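Local atomic coordinates of OLD nuclease (Thermus scotoductus, PDB entry 6P74), a protein that degrades linear or supercoiled double-stranded DNA exonucleolytically from 5' to 3', nicks circular DNA, and has a DNA-stimulated ATPase activity, though ATP does not stimulate the nuclease. Residues F55-D60 with A99-D104; R382-Q387 with Y494-I499; Q387-L392 with I401-C406. One frame throughout, in Å; residues are numbered along the deposited sequence.

Contact 1: F55-D60 with A99-D104; sequences FRIPQD and ADFHVD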
ATOM      1  N   PHE A  55      -6.005  -8.891   4.895  1.00102.70           N
ATOM      2  CA  PHE A  55      -4.575  -9.073   5.077  1.00104.15           C
ATOM      3  C   PHE A  55      -3.905  -9.477   3.771  1.00108.42           C
ATOM      4  O   PHE A  55      -4.524 -10.082   2.892  1.00110.98           O
ATOM      5  CB  PHE A  55      -4.294 -10.139   6.141  1.00101.23           C
ATOM      6  CG  PHE A  55      -4.657  -9.718   7.537  1.00 98.93           C
ATOM      7  CD1 PHE A  55      -5.949  -9.887   8.016  1.00100.93           C
ATOM      8  CD2 PHE A  55      -3.702  -9.169   8.379  1.00 96.85           C
ATOM      9  CE1 PHE A  55      -6.283  -9.506   9.316  1.00 97.79           C
ATOM     10  CE2 PHE A  55      -4.022  -8.785   9.671  1.00 94.19           C
ATOM     11  CZ  PHE A  55      -5.314  -8.952  10.144  1.00 96.26           C
ATOM     12  N   ARG A  56      -2.628  -9.128   3.655  1.00107.80           N
ATOM     13  CA  ARG A  56      -1.741  -9.700   2.653  1.00114.53           C
ATOM     14  C   ARG A  56      -0.915 -10.799   3.326  1.00107.33           C
ATOM     15  O   ARG A  56      -0.256 -10.554   4.346  1.00 99.38           O
ATOM     16  CB  ARG A  56      -0.847  -8.616   2.035  1.00120.62           C
ATOM     17  CG  ARG A  56      -1.614  -7.404   1.490  1.00121.33           C
ATOM     18  CD  ARG A  56      -0.710  -6.421   0.738  1.00130.36           C
ATOM     19  NE  ARG A  56      -0.971  -6.429  -0.707  1.00138.92           N
ATOM     20  CZ  ARG A  56      -0.415  -5.593  -1.588  1.00141.59           C
ATOM     21  NH1 ARG A  56       0.444  -4.661  -1.181  1.00140.38           N
ATOM     22  NH2 ARG A  56      -0.722  -5.685  -2.881  1.00143.11           N
ATOM     23  N   ILE A  57      -0.982 -12.008   2.784  1.00108.09           N
ATOM     24  CA  ILE A  57      -0.254 -13.164   3.303  1.00105.48           C
ATOM     25  C   ILE A  57       0.784 -13.562   2.261  1.00107.53           C
ATOM     26  O   ILE A  57       0.408 -13.987   1.160  1.00100.90           O
ATOM     27  CB  ILE A  57      -1.185 -14.344   3.620  1.00105.78           C
ATOM     28  CG1 ILE A  57      -2.172 -13.976   4.723  1.00105.89           C
ATOM     29  CG2 ILE A  57      -0.383 -15.566   4.027  1.00101.97           C
ATOM     30  CD1 ILE A  57      -3.309 -13.115   4.249  1.00109.67           C
ATOM     31  N   PRO A  58       2.092 -13.493   2.572  1.00111.13           N
ATOM     32  CA  PRO A  58       2.623 -13.237   3.916  1.00104.88           C
ATOM     33  C   PRO A  58       3.052 -11.798   4.217  1.00104.46           C
ATOM     34  O   PRO A  58       3.533 -11.550   5.328  1.00 99.36           O
ATOM     35  CB  PRO A  58       3.844 -14.159   3.965  1.00104.06           C
ATOM     36  CG  PRO A  58       4.265 -14.341   2.481  1.00110.38           C
ATOM     37  CD  PRO A  58       3.172 -13.773   1.609  1.00110.44           C
ATOM     38  N   GLN A  59       2.874 -10.880   3.263  1.00107.79           N
ATOM     39  CA  GLN A  59       3.346  -9.497   3.372  1.00105.11           C
ATOM     40  C   GLN A  59       3.116  -8.856   4.744  1.00106.74           C
ATOM     41  O   GLN A  59       3.929  -8.047   5.201  1.00106.80           O
ATOM     42  CB  GLN A  59       2.676  -8.631   2.295  1.00103.12           C
ATOM     43  CG  GLN A  59       3.187  -8.843   0.860  1.00110.66           C
ATOM     44  CD  GLN A  59       2.259  -9.712  -0.001  1.00112.25           C
ATOM     45  OE1 GLN A  59       1.713 -10.719   0.463  1.00112.79           O
ATOM     46  NE2 GLN A  59       2.079  -9.319  -1.262  1.00109.02           N
ATOM     47  N   ASP A  60       2.013  -9.187   5.413  1.00107.94           N
ATOM     48  CA  ASP A  60       1.636  -8.478   6.629  1.00102.73           C
ATOM     49  C   ASP A  60       2.195  -9.102   7.902  1.00 97.40           C
ATOM     50  O   ASP A  60       2.106  -8.484   8.966  1.00 97.70           O
ATOM     51  CB  ASP A  60       0.108  -8.375   6.717  1.00 99.09           C
ATOM     52  CG  ASP A  60      -0.458  -7.320   5.766  1.00108.83           C
ATOM     53  OD1 ASP A  60       0.339  -6.499   5.241  1.00119.19           O
ATOM     54  OD2 ASP A  60      -1.693  -7.311   5.543  1.00100.88           O
ATOM     55  N   ALA A  99      -2.024 -24.606   4.898  1.00193.75           N
ATOM     56  CA  ALA A  99      -2.012 -23.308   4.223  1.00187.18           C
ATOM     57  C   ALA A  99      -3.364 -22.603   4.319  1.00180.05           C
ATOM     58  O   ALA A  99      -3.744 -21.860   3.413  1.00179.06           O
ATOM     59  CB  ALA A  99      -1.615 -23.476   2.761  1.00192.18           C
ATOM     60  N   ASP A 100      -4.086 -22.835   5.416  1.00174.00           N
ATOM     61  CA  ASP A 100      -5.373 -22.186   5.669  1.00162.91           C
ATOM     62  C   ASP A 100      -5.216 -21.228   6.849  1.00142.81           C
ATOM     63  O   ASP A 100      -5.131 -21.642   8.009  1.00142.29           O
ATOM     64  CB  ASP A 100      -6.486 -23.208   5.908  1.00169.31           C
ATOM     65  CG  ASP A 100      -6.068 -24.337   6.835  1.00175.93           C
ATOM     66  OD1 ASP A 100      -4.919 -24.814   6.724  1.00180.72           O
ATOM     67  OD2 ASP A 100      -6.900 -24.757   7.668  1.00176.42           O
ATOM     68  N   PHE A 101      -5.166 -19.945   6.531  1.00126.05           N
ATOM     69  CA  PHE A 101      -5.184 -18.879   7.515  1.00113.46           C
ATOM     70  C   PHE A 101      -6.618 -18.409   7.718  1.00108.49           C
ATOM     71  O   PHE A 101      -7.509 -18.686   6.909  1.00103.93           O
ATOM     72  CB  PHE A 101      -4.289 -17.720   7.062  1.00109.75           C
ATOM     73  CG  PHE A 101      -2.873 -18.141   6.754  1.00117.47           C
ATOM     74  CD1 PHE A 101      -2.577 -18.831   5.586  1.00121.76           C
ATOM     75  CD2 PHE A 101      -1.844 -17.861   7.637  1.00116.79           C
ATOM     76  CE1 PHE A 101      -1.285 -19.229   5.306  1.00125.31           C
ATOM     77  CE2 PHE A 101      -0.550 -18.256   7.359  1.00120.66           C
ATOM     78  CZ  PHE A 101      -0.271 -18.941   6.192  1.00125.13           C
ATOM     79  N   HIS A 102      -6.836 -17.697   8.818  1.00101.85           N
ATOM     80  CA  HIS A 102      -8.167 -17.220   9.165  1.00105.29           C
ATOM     81  C   HIS A 102      -8.003 -16.065  10.129  1.00 96.14           C
ATOM     82  O   HIS A 102      -6.956 -15.905  10.764  1.00 96.56           O
ATOM     83  CB  HIS A 102      -9.025 -18.324   9.797  1.00120.68           C
ATOM     84  CG  HIS A 102      -8.427 -18.907  11.040  1.00128.37           C
ATOM     85  ND1 HIS A 102      -7.530 -19.956  11.016  1.00134.41           N
ATOM     86  CD2 HIS A 102      -8.588 -18.578  12.345  1.00126.90           C
ATOM     87  CE1 HIS A 102      -7.167 -20.249  12.252  1.00135.72           C
ATOM     88  NE2 HIS A 102      -7.793 -19.428  13.078  1.00131.08           N
ATOM     89  N   VAL A 103      -9.045 -15.260  10.241  1.00 88.91           N
ATOM     90  CA  VAL A 103      -9.002 -14.122  11.141  1.00 95.77           C
ATOM     91  C   VAL A 103     -10.222 -14.178  12.043  1.00 95.13           C
ATOM     92  O   VAL A 103     -11.303 -14.601  11.618  1.00 94.59           O
ATOM     93  CB  VAL A 103      -8.919 -12.780  10.377  1.00 98.77           C
ATOM     94  CG1 VAL A 103      -7.983 -12.907   9.183  1.00101.38           C
ATOM     95  CG2 VAL A 103     -10.284 -12.323   9.938  1.00103.47           C
ATOM     96  N   ASP A 104     -10.031 -13.786  13.297  1.00 94.70           N
ATOM     97  CA  ASP A 104     -11.102 -13.665  14.272  1.00 95.34           C
ATOM     98  C   ASP A 104     -11.147 -12.228  14.772  1.00 90.83           C
ATOM     99  O   ASP A 104     -10.105 -11.592  14.958  1.00 94.86           O
ATOM    100  CB  ASP A 104     -10.892 -14.625  15.449  1.00 98.94           C
ATOM    101  CG  ASP A 104     -10.602 -16.043  15.000  1.00113.33           C
ATOM    102  OD1 ASP A 104     -11.453 -16.638  14.299  1.00116.56           O
ATOM    103  OD2 ASP A 104      -9.517 -16.564  15.349  1.00120.60           O
TER

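Contact 2: R382-Q387 with Y494-I499; sequences RVAALQ and YRIAEI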
ATOM      1  N   ARG A 382      21.967  30.189  21.155  1.00 59.36           N
ATOM      2  CA  ARG A 382      21.825  29.447  19.908  1.00 64.28           C
ATOM      3  C   ARG A 382      22.772  29.992  18.844  1.00 63.76           C
ATOM      4  O   ARG A 382      23.506  29.230  18.206  1.00 68.73           O
ATOM      5  CB  ARG A 382      20.378  29.508  19.431  1.00 61.60           C
ATOM      6  CG  ARG A 382      20.100  28.623  18.248  1.00 68.22           C
ATOM      7  CD  ARG A 382      18.624  28.294  18.158  1.00 68.25           C
ATOM      8  NE  ARG A 382      18.419  27.302  17.119  1.00 68.18           N
ATOM      9  CZ  ARG A 382      18.297  27.586  15.831  1.00 66.19           C
ATOM     10  NH1 ARG A 382      18.338  28.842  15.410  1.00 62.06           N
ATOM     11  NH2 ARG A 382      18.147  26.600  14.965  1.00 65.43           N
ATOM     12  N   VAL A 383      22.776  31.316  18.655  1.00 59.68           N
ATOM     13  CA  VAL A 383      23.692  31.936  17.697  1.00 69.07           C
ATOM     14  C   VAL A 383      25.120  31.485  17.960  1.00 65.38           C
ATOM     15  O   VAL A 383      25.854  31.122  17.037  1.00 67.07           O
ATOM     16  CB  VAL A 383      23.586  33.469  17.747  1.00 64.31           C
ATOM     17  CG1 VAL A 383      24.664  34.101  16.862  1.00 61.07           C
ATOM     18  CG2 VAL A 383      22.201  33.925  17.319  1.00 60.57           C
ATOM     19  N   ALA A 384      25.541  31.526  19.223  1.00 68.08           N
ATOM     20  CA  ALA A 384      26.907  31.146  19.552  1.00 64.10           C
ATOM     21  C   ALA A 384      27.136  29.660  19.305  1.00 64.80           C
ATOM     22  O   ALA A 384      28.154  29.274  18.713  1.00 65.54           O
ATOM     23  CB  ALA A 384      27.221  31.510  21.005  1.00 56.13           C
ATOM     24  N   ALA A 385      26.187  28.815  19.724  1.00 59.72           N
ATOM     25  CA  ALA A 385      26.275  27.389  19.429  1.00 60.06           C
ATOM     26  C   ALA A 385      26.482  27.138  17.931  1.00 59.06           C
ATOM     27  O   ALA A 385      27.438  26.458  17.525  1.00 68.41           O
ATOM     28  CB  ALA A 385      25.021  26.676  19.947  1.00 56.64           C
ATOM     29  N   LEU A 386      25.614  27.705  17.089  1.00 61.07           N
ATOM     30  CA  LEU A 386      25.683  27.416  15.655  1.00 63.75           C
ATOM     31  C   LEU A 386      26.973  27.931  15.032  1.00 63.48           C
ATOM     32  O   LEU A 386      27.503  27.309  14.106  1.00 67.55           O
ATOM     33  CB  LEU A 386      24.463  27.997  14.924  1.00 65.13           C
ATOM     34  CG  LEU A 386      23.109  27.344  15.245  1.00 67.23           C
ATOM     35  CD1 LEU A 386      21.953  28.124  14.627  1.00 68.48           C
ATOM     36  CD2 LEU A 386      23.058  25.899  14.763  1.00 76.24           C
ATOM     37  N   GLN A 387      27.502  29.049  15.520  1.00 62.78           N
ATOM     38  CA  GLN A 387      28.793  29.493  15.019  1.00 63.36           C
ATOM     39  C   GLN A 387      29.902  28.530  15.457  1.00 68.88           C
ATOM     40  O   GLN A 387      30.823  28.246  14.685  1.00 70.63           O
ATOM     41  CB  GLN A 387      29.069  30.927  15.483  1.00 65.24           C
ATOM     42  CG  GLN A 387      30.472  31.410  15.195  1.00 72.80           C
ATOM     43  CD  GLN A 387      30.747  31.492  13.699  1.00 83.28           C
ATOM     44  OE1 GLN A 387      29.836  31.748  12.911  1.00 87.58           O
ATOM     45  NE2 GLN A 387      32.003  31.258  13.301  1.00 76.87           N
ATOM     46  N   TYR A 494      26.646  39.187  14.449  1.00 98.26           N
ATOM     47  CA  TYR A 494      27.950  39.560  13.906  1.00100.41           C
ATOM     48  C   TYR A 494      28.968  39.808  15.010  1.00 92.94           C
ATOM     49  O   TYR A 494      30.152  39.491  14.849  1.00 94.27           O
ATOM     50  CB  TYR A 494      27.826  40.790  13.009  1.00111.36           C
ATOM     51  CG  TYR A 494      27.134  40.499  11.694  1.00125.17           C
ATOM     52  CD1 TYR A 494      27.206  39.232  11.104  1.00122.70           C
ATOM     53  CD2 TYR A 494      26.394  41.491  11.041  1.00133.65           C
ATOM     54  CE1 TYR A 494      26.565  38.969   9.893  1.00125.02           C
ATOM     55  CE2 TYR A 494      25.751  41.238   9.834  1.00135.58           C
ATOM     56  CZ  TYR A 494      25.839  39.981   9.265  1.00131.10           C
ATOM     57  OH  TYR A 494      25.194  39.750   8.069  1.00132.02           O
ATOM     58  N   ARG A 495      28.534  40.378  16.135  1.00 90.29           N
ATOM     59  CA  ARG A 495      29.436  40.559  17.269  1.00 87.19           C
ATOM     60  C   ARG A 495      29.840  39.218  17.879  1.00 79.25           C
ATOM     61  O   ARG A 495      31.019  38.984  18.177  1.00 78.85           O
ATOM     62  CB  ARG A 495      28.784  41.461  18.316  1.00 95.06           C
ATOM     63  CG  ARG A 495      29.734  41.877  19.426  1.00103.75           C
ATOM     64  CD  ARG A 495      31.043  42.403  18.822  1.00111.37           C
ATOM     65  NE  ARG A 495      32.161  42.385  19.768  1.00113.70           N
ATOM     66  CZ  ARG A 495      33.439  42.533  19.422  1.00115.59           C
ATOM     67  NH1 ARG A 495      33.766  42.707  18.146  1.00120.00           N
ATOM     68  NH2 ARG A 495      34.395  42.503  20.348  1.00110.23           N
ATOM     69  N   ILE A 496      28.878  38.323  18.082  1.00 82.02           N
ATOM     70  CA  ILE A 496      29.217  37.016  18.628  1.00 73.82           C
ATOM     71  C   ILE A 496      30.161  36.286  17.689  1.00 80.90           C
ATOM     72  O   ILE A 496      31.141  35.672  18.123  1.00 87.62           O
ATOM     73  CB  ILE A 496      27.946  36.194  18.886  1.00 69.86           C
ATOM     74  CG1 ILE A 496      27.157  36.803  20.043  1.00 74.11           C
ATOM     75  CG2 ILE A 496      28.319  34.740  19.176  1.00 63.73           C
ATOM     76  CD1 ILE A 496      25.697  36.393  20.087  1.00 69.64           C
ATOM     77  N   ALA A 497      29.873  36.332  16.391  1.00 82.60           N
ATOM     78  CA  ALA A 497      30.670  35.579  15.436  1.00 86.97           C
ATOM     79  C   ALA A 497      32.110  36.069  15.415  1.00 89.63           C
ATOM     80  O   ALA A 497      33.046  35.261  15.392  1.00 95.08           O
ATOM     81  CB  ALA A 497      30.057  35.678  14.036  1.00 94.49           C
ATOM     82  N   GLU A 498      32.321  37.386  15.413  1.00 83.64           N
ATOM     83  CA  GLU A 498      33.696  37.832  15.292  1.00 89.31           C
ATOM     84  C   GLU A 498      34.490  37.546  16.561  1.00 85.38           C
ATOM     85  O   GLU A 498      35.681  37.218  16.477  1.00 89.11           O
ATOM     86  CB  GLU A 498      33.772  39.305  14.882  1.00106.25           C
ATOM     87  CG  GLU A 498      33.110  40.344  15.751  1.00115.36           C
ATOM     88  CD  GLU A 498      33.132  41.721  15.066  1.00132.71           C
ATOM     89  OE1 GLU A 498      32.735  41.799  13.877  1.00138.53           O
ATOM     90  OE2 GLU A 498      33.567  42.717  15.699  1.00137.55           O
ATOM     91  N   ILE A 499      33.862  37.608  17.735  1.00 76.26           N
ATOM     92  CA  ILE A 499      34.558  37.146  18.935  1.00 74.29           C
ATOM     93  C   ILE A 499      34.928  35.675  18.795  1.00 74.27           C
ATOM     94  O   ILE A 499      36.096  35.296  18.940  1.00 75.94           O
ATOM     95  CB  ILE A 499      33.710  37.391  20.193  1.00 71.52           C
ATOM     96  CG1 ILE A 499      33.689  38.890  20.524  1.00 82.83           C
ATOM     97  CG2 ILE A 499      34.258  36.599  21.349  1.00 63.03           C
ATOM     98  CD1 ILE A 499      32.601  39.270  21.534  1.00 84.70           C
TER

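Contact 3: Q387-L392 with I401-C406; sequences QLFNQL and IAVVDC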
ATOM      1  N   GLN A 387      27.502  29.049  15.520  1.00 62.78           N
ATOM      2  CA  GLN A 387      28.793  29.493  15.019  1.00 63.36           C
ATOM      3  C   GLN A 387      29.902  28.530  15.457  1.00 68.88           C
ATOM      4  O   GLN A 387      30.823  28.246  14.685  1.00 70.63           O
ATOM      5  CB  GLN A 387      29.069  30.927  15.483  1.00 65.24           C
ATOM      6  CG  GLN A 387      30.472  31.410  15.195  1.00 72.80           C
ATOM      7  CD  GLN A 387      30.747  31.492  13.699  1.00 83.28           C
ATOM      8  OE1 GLN A 387      29.836  31.748  12.911  1.00 87.58           O
ATOM      9  NE2 GLN A 387      32.003  31.258  13.301  1.00 76.87           N
ATOM     10  N   LEU A 388      29.812  27.974  16.668  1.00 68.28           N
ATOM     11  CA  LEU A 388      30.841  27.014  17.074  1.00 72.99           C
ATOM     12  C   LEU A 388      30.728  25.721  16.279  1.00 72.09           C
ATOM     13  O   LEU A 388      31.748  25.158  15.864  1.00 70.76           O
ATOM     14  CB  LEU A 388      30.775  26.736  18.575  1.00 64.95           C
ATOM     15  CG  LEU A 388      31.411  27.859  19.393  1.00 71.40           C
ATOM     16  CD1 LEU A 388      31.036  27.776  20.856  1.00 72.76           C
ATOM     17  CD2 LEU A 388      32.935  27.844  19.203  1.00 74.11           C
ATOM     18  N   PHE A 389      29.501  25.236  16.054  1.00 70.93           N
ATOM     19  CA  PHE A 389      29.324  24.115  15.136  1.00 71.97           C
ATOM     20  C   PHE A 389      30.081  24.371  13.846  1.00 78.44           C
ATOM     21  O   PHE A 389      30.821  23.511  13.354  1.00 78.70           O
ATOM     22  CB  PHE A 389      27.847  23.893  14.814  1.00 68.96           C
ATOM     23  CG  PHE A 389      27.115  22.997  15.783  1.00 68.01           C
ATOM     24  CD1 PHE A 389      27.096  21.629  15.602  1.00 74.37           C
ATOM     25  CD2 PHE A 389      26.397  23.536  16.845  1.00 67.17           C
ATOM     26  CE1 PHE A 389      26.394  20.809  16.470  1.00 73.76           C
ATOM     27  CE2 PHE A 389      25.683  22.722  17.715  1.00 66.27           C
ATOM     28  CZ  PHE A 389      25.688  21.361  17.530  1.00 68.13           C
ATOM     29  N   ASN A 390      29.905  25.567  13.288  1.00 78.47           N
ATOM     30  CA  ASN A 390      30.535  25.898  12.018  1.00 79.73           C
ATOM     31  C   ASN A 390      32.063  25.885  12.140  1.00 81.95           C
ATOM     32  O   ASN A 390      32.770  25.462  11.217  1.00 83.04           O
ATOM     33  CB  ASN A 390      30.007  27.256  11.547  1.00 85.94           C
ATOM     34  CG  ASN A 390      30.468  27.617  10.148  1.00 98.84           C
ATOM     35  OD1 ASN A 390      30.026  27.020   9.167  1.00106.90           O
ATOM     36  ND2 ASN A 390      31.342  28.610  10.050  1.00100.31           N
ATOM     37  N   GLN A 391      32.590  26.329  13.277  1.00 77.73           N
ATOM     38  CA  GLN A 391      34.032  26.311  13.474  1.00 78.76           C
ATOM     39  C   GLN A 391      34.563  24.918  13.771  1.00 77.74           C
ATOM     40  O   GLN A 391      35.745  24.652  13.542  1.00 80.80           O
ATOM     41  CB  GLN A 391      34.421  27.275  14.596  1.00 74.00           C
ATOM     42  CG  GLN A 391      34.351  28.727  14.147  1.00 80.65           C
ATOM     43  CD  GLN A 391      34.714  29.710  15.243  1.00 83.06           C
ATOM     44  OE1 GLN A 391      33.895  30.538  15.629  1.00 80.22           O
ATOM     45  NE2 GLN A 391      35.952  29.637  15.735  1.00 86.33           N
ATOM     46  N   LEU A 392      33.721  24.033  14.286  1.00 75.62           N
ATOM     47  CA  LEU A 392      34.113  22.652  14.487  1.00 77.13           C
ATOM     48  C   LEU A 392      33.910  21.832  13.228  1.00 84.46           C
ATOM     49  O   LEU A 392      34.228  20.640  13.220  1.00 85.65           O
ATOM     50  CB  LEU A 392      33.329  22.053  15.668  1.00 72.61           C
ATOM     51  CG  LEU A 392      33.707  22.694  17.010  1.00 69.02           C
ATOM     52  CD1 LEU A 392      32.715  22.365  18.097  1.00 67.57           C
ATOM     53  CD2 LEU A 392      35.118  22.266  17.430  1.00 73.38           C
ATOM     54  N   ILE A 401      20.962  17.260  14.305  1.00 76.29           N
ATOM     55  CA  ILE A 401      21.084  17.788  15.656  1.00 73.75           C
ATOM     56  C   ILE A 401      20.256  19.056  15.733  1.00 63.16           C
ATOM     57  O   ILE A 401      20.497  20.003  14.979  1.00 65.14           O
ATOM     58  CB  ILE A 401      22.547  18.066  16.033  1.00 73.69           C
ATOM     59  CG1 ILE A 401      23.367  16.775  15.968  1.00 79.67           C
ATOM     60  CG2 ILE A 401      22.607  18.715  17.438  1.00 61.60           C
ATOM     61  CD1 ILE A 401      24.857  17.000  16.062  1.00 75.27           C
ATOM     62  N   ALA A 402      19.280  19.084  16.630  1.00 62.02           N
ATOM     63  CA  ALA A 402      18.515  20.299  16.868  1.00 65.88           C
ATOM     64  C   ALA A 402      19.186  21.115  17.954  1.00 69.15           C
ATOM     65  O   ALA A 402      19.435  20.615  19.052  1.00 70.54           O
ATOM     66  CB  ALA A 402      17.088  19.985  17.295  1.00 60.28           C
ATOM     67  N   VAL A 403      19.483  22.365  17.648  1.00 65.82           N
ATOM     68  CA  VAL A 403      19.923  23.321  18.644  1.00 59.70           C
ATOM     69  C   VAL A 403      18.697  24.123  19.056  1.00 63.13           C
ATOM     70  O   VAL A 403      18.130  24.864  18.248  1.00 63.43           O
ATOM     71  CB  VAL A 403      21.029  24.224  18.093  1.00 64.08           C
ATOM     72  CG1 VAL A 403      21.432  25.255  19.152  1.00 59.40           C
ATOM     73  CG2 VAL A 403      22.208  23.363  17.624  1.00 67.03           C
ATOM     74  N   VAL A 404      18.285  24.000  20.311  1.00 67.49           N
ATOM     75  CA  VAL A 404      16.971  24.458  20.748  1.00 61.33           C
ATOM     76  C   VAL A 404      17.129  25.584  21.759  1.00 66.14           C
ATOM     77  O   VAL A 404      17.701  25.392  22.840  1.00 66.59           O
ATOM     78  CB  VAL A 404      16.156  23.308  21.344  1.00 60.25           C
ATOM     79  CG1 VAL A 404      16.844  22.771  22.585  1.00 62.15           C
ATOM     80  CG2 VAL A 404      14.800  23.819  21.670  1.00 60.49           C
ATOM     81  N   ASP A 405      16.596  26.748  21.407  1.00 71.66           N
ATOM     82  CA  ASP A 405      16.460  27.905  22.288  1.00 64.44           C
ATOM     83  C   ASP A 405      15.259  27.656  23.204  1.00 62.02           C
ATOM     84  O   ASP A 405      14.103  27.685  22.761  1.00 59.85           O
ATOM     85  CB  ASP A 405      16.314  29.137  21.386  1.00 64.69           C
ATOM     86  CG  ASP A 405      15.792  30.386  22.095  1.00 72.95           C
ATOM     87  OD1 ASP A 405      15.542  30.363  23.315  1.00 73.21           O
ATOM     88  OD2 ASP A 405      15.635  31.421  21.387  1.00 75.57           O
ATOM     89  N   CYS A 406      15.512  27.359  24.469  1.00 63.24           N
ATOM     90  CA  CYS A 406      14.435  26.856  25.320  1.00 61.90           C
ATOM     91  C   CYS A 406      13.695  27.951  26.077  1.00 65.42           C
ATOM     92  O   CYS A 406      12.691  27.657  26.742  1.00 62.67           O
ATOM     93  CB  CYS A 406      14.971  25.829  26.322  1.00 56.57           C
ATOM     94  SG  CYS A 406      15.706  24.315  25.591  1.00 58.70           S
TER

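Contact 1: F55-D60 with A99-D104
Phe55 and Phe101 each set CG anti to the carbonyl carbon, beside the backbone N (chi1 -69° and -55°), and each ring thereby reaches an aliphatic partner on the other segment. The Phe55 ring presents CD1 and CE1 to Val103 CG1, both 3.8 Å away; the methyl approaches obliquely, as a plain apolar touch. The second pair has a more definite orientation. Ile57 CG2 lies over one face of the Phe101 ring, 4.0 Å from its centroid and 13° off the normal, which meets the criteria for a CH-pi contact. The methyl is displaced toward the rim formed by CE1 and CZ, and the two side chains run past each other in opposite senses.

No hydrogen bond joins the segments. The backbones stay well separated, with Ile57 CA 8.6 Å from Phe101 CA, so the two segments meet through side chains only. Alternate residues do this work on both segments, as expected where Phe101 and Val103 share one face of an extended strand. The loop has its own brace: Arg56 N donates to Asp60 OD2 at 2.8 Å, from above the carboxylate plane, and Asp60 N returns a bond to Arg56 O at 2.9 Å. The peptide bond between Ile57 and Pro58 is cis within this turn.

The loop between helix 34-45 and strand 70-76 thus packs against strand 100-109, which pairs antiparallel with strand 85-97. Phe55 also touches Leu92, Cys94 and Ile70 on strands 85-97 and 70-76, while Pro58 and Gln59 pack on Asn30 and Gly31 of the second subunit, Gly31 belonging to its inferred ATP-binding loop.

Contact 2: R382-Q387 with Y494-I499
Val383 meets Ile496 first: its CG1, set anti to the backbone N (chi1 173°), lies 4.1 Å from Ile496 CD1, and the two side chains approach at a slant. One residue on, Ala384 CB sits 3.9 Å from Ile496 CG2. That isoleucine therefore uses both branches, CD1 on Val383 and CG2 on Ala384, and buries more surface here than any other residue of the pair. A helical turn beyond Val383, Gln387 lays its bent chain against Ala497. Its CG is 4.2 Å from Ala497 CA, and a bend at chi2 (64°) brings OE1 to 4.1 Å from Ala497 CB, a van der Waals contact; the amide NE2 is instead hydrogen-bonded to Gln391 OE1.

The segment axes approach to 9.6 Å and cross at -39°, running in broadly the same direction. Small residues on both sides, Ala384 and Ala497, lie in the interface, and no hydrogen bond crosses it.

Two helices of the Toprim domain are joined in this way near its metal site. The side chain of Ala384 is about 6 Å from that of Asp381, an inferred metal ligand, and that of Ile496 is about 8 Å from the side chain of Glu480, which binds samarium together with Asp431, an arrangement consistent with the acidic metal centre of Toprim nucleases.

Contact 3: Q387-L392 with I401-C406
Phe389 spans the space between helix 379-391 and strand 401-405, where its CA is 10.1 Å from Val403 CA. The CB bond is directed at the strand, and with CG anti to the carbonyl carbon and beside the backbone N (chi1 -87°) the ring is carried toward the strand, its far end facing the gap between Ile401 and Val403. A chi2 of -88° sets its plane roughly perpendicular to the CA-CB-CG plane, placing the two CE atoms against different partners. On one side of the ring CE1 lies 4.1 Å from Ile401 CD1. On the other, CE2 comes to 3.5 Å from Val403 CG2, the closest approach between the segments. CZ, at the tip, fits between them, 4.0 Å from Val403 CG2 and 4.1 Å from Ile401 CG2. The methyl groups of both residues come at the ring obliquely.

Ile401 and Val403 can share the ring because alternate residues of the strand face the helix; Ala402, between them, turns to the other side of the sheet and touches Ala370. Gln387 and Gln391 lie on a different face of the helix, turned away from the strand, and Gln391 NE2 bonds to Leu500 O, a tie to helix 493-501.

The geometry is that of a beta-alpha-beta crossover: strand 372-376 leads through the helix to strand 401-405, its parallel neighbour, and Phe389 also packs on Leu374 of that first strand. Ala402 and Val404 pair through their backbones with strand 372-376, while Val403 O accepts a bond from Arg382 NE of the helix. With three buried hydrocarbon side chains meeting and no hydrogen bond between the segments, cohesion here probably rests mainly on dispersion and exclusion of water.

Overall arrangement
From the N terminus, contact 1 closes first, joining the loop after helix 34-45 to strand 100-109 within the ATPase region. The chain completes that loop well before it enters the Toprim domain, so contact 1 is in series with the others; its centre is 59 Å from that of contact 2, on the opposite side of the chain's centre. Contacts 2 and 3 both use helix 379-391 and share Gln387. Contact 3 closes a short loop to strand 401-405, nested inside the much longer one that contact 2 closes with helix 493-501. Arg382 NE, 2.7 Å from Val403 O in a probable hydrogen bond, links the two directly.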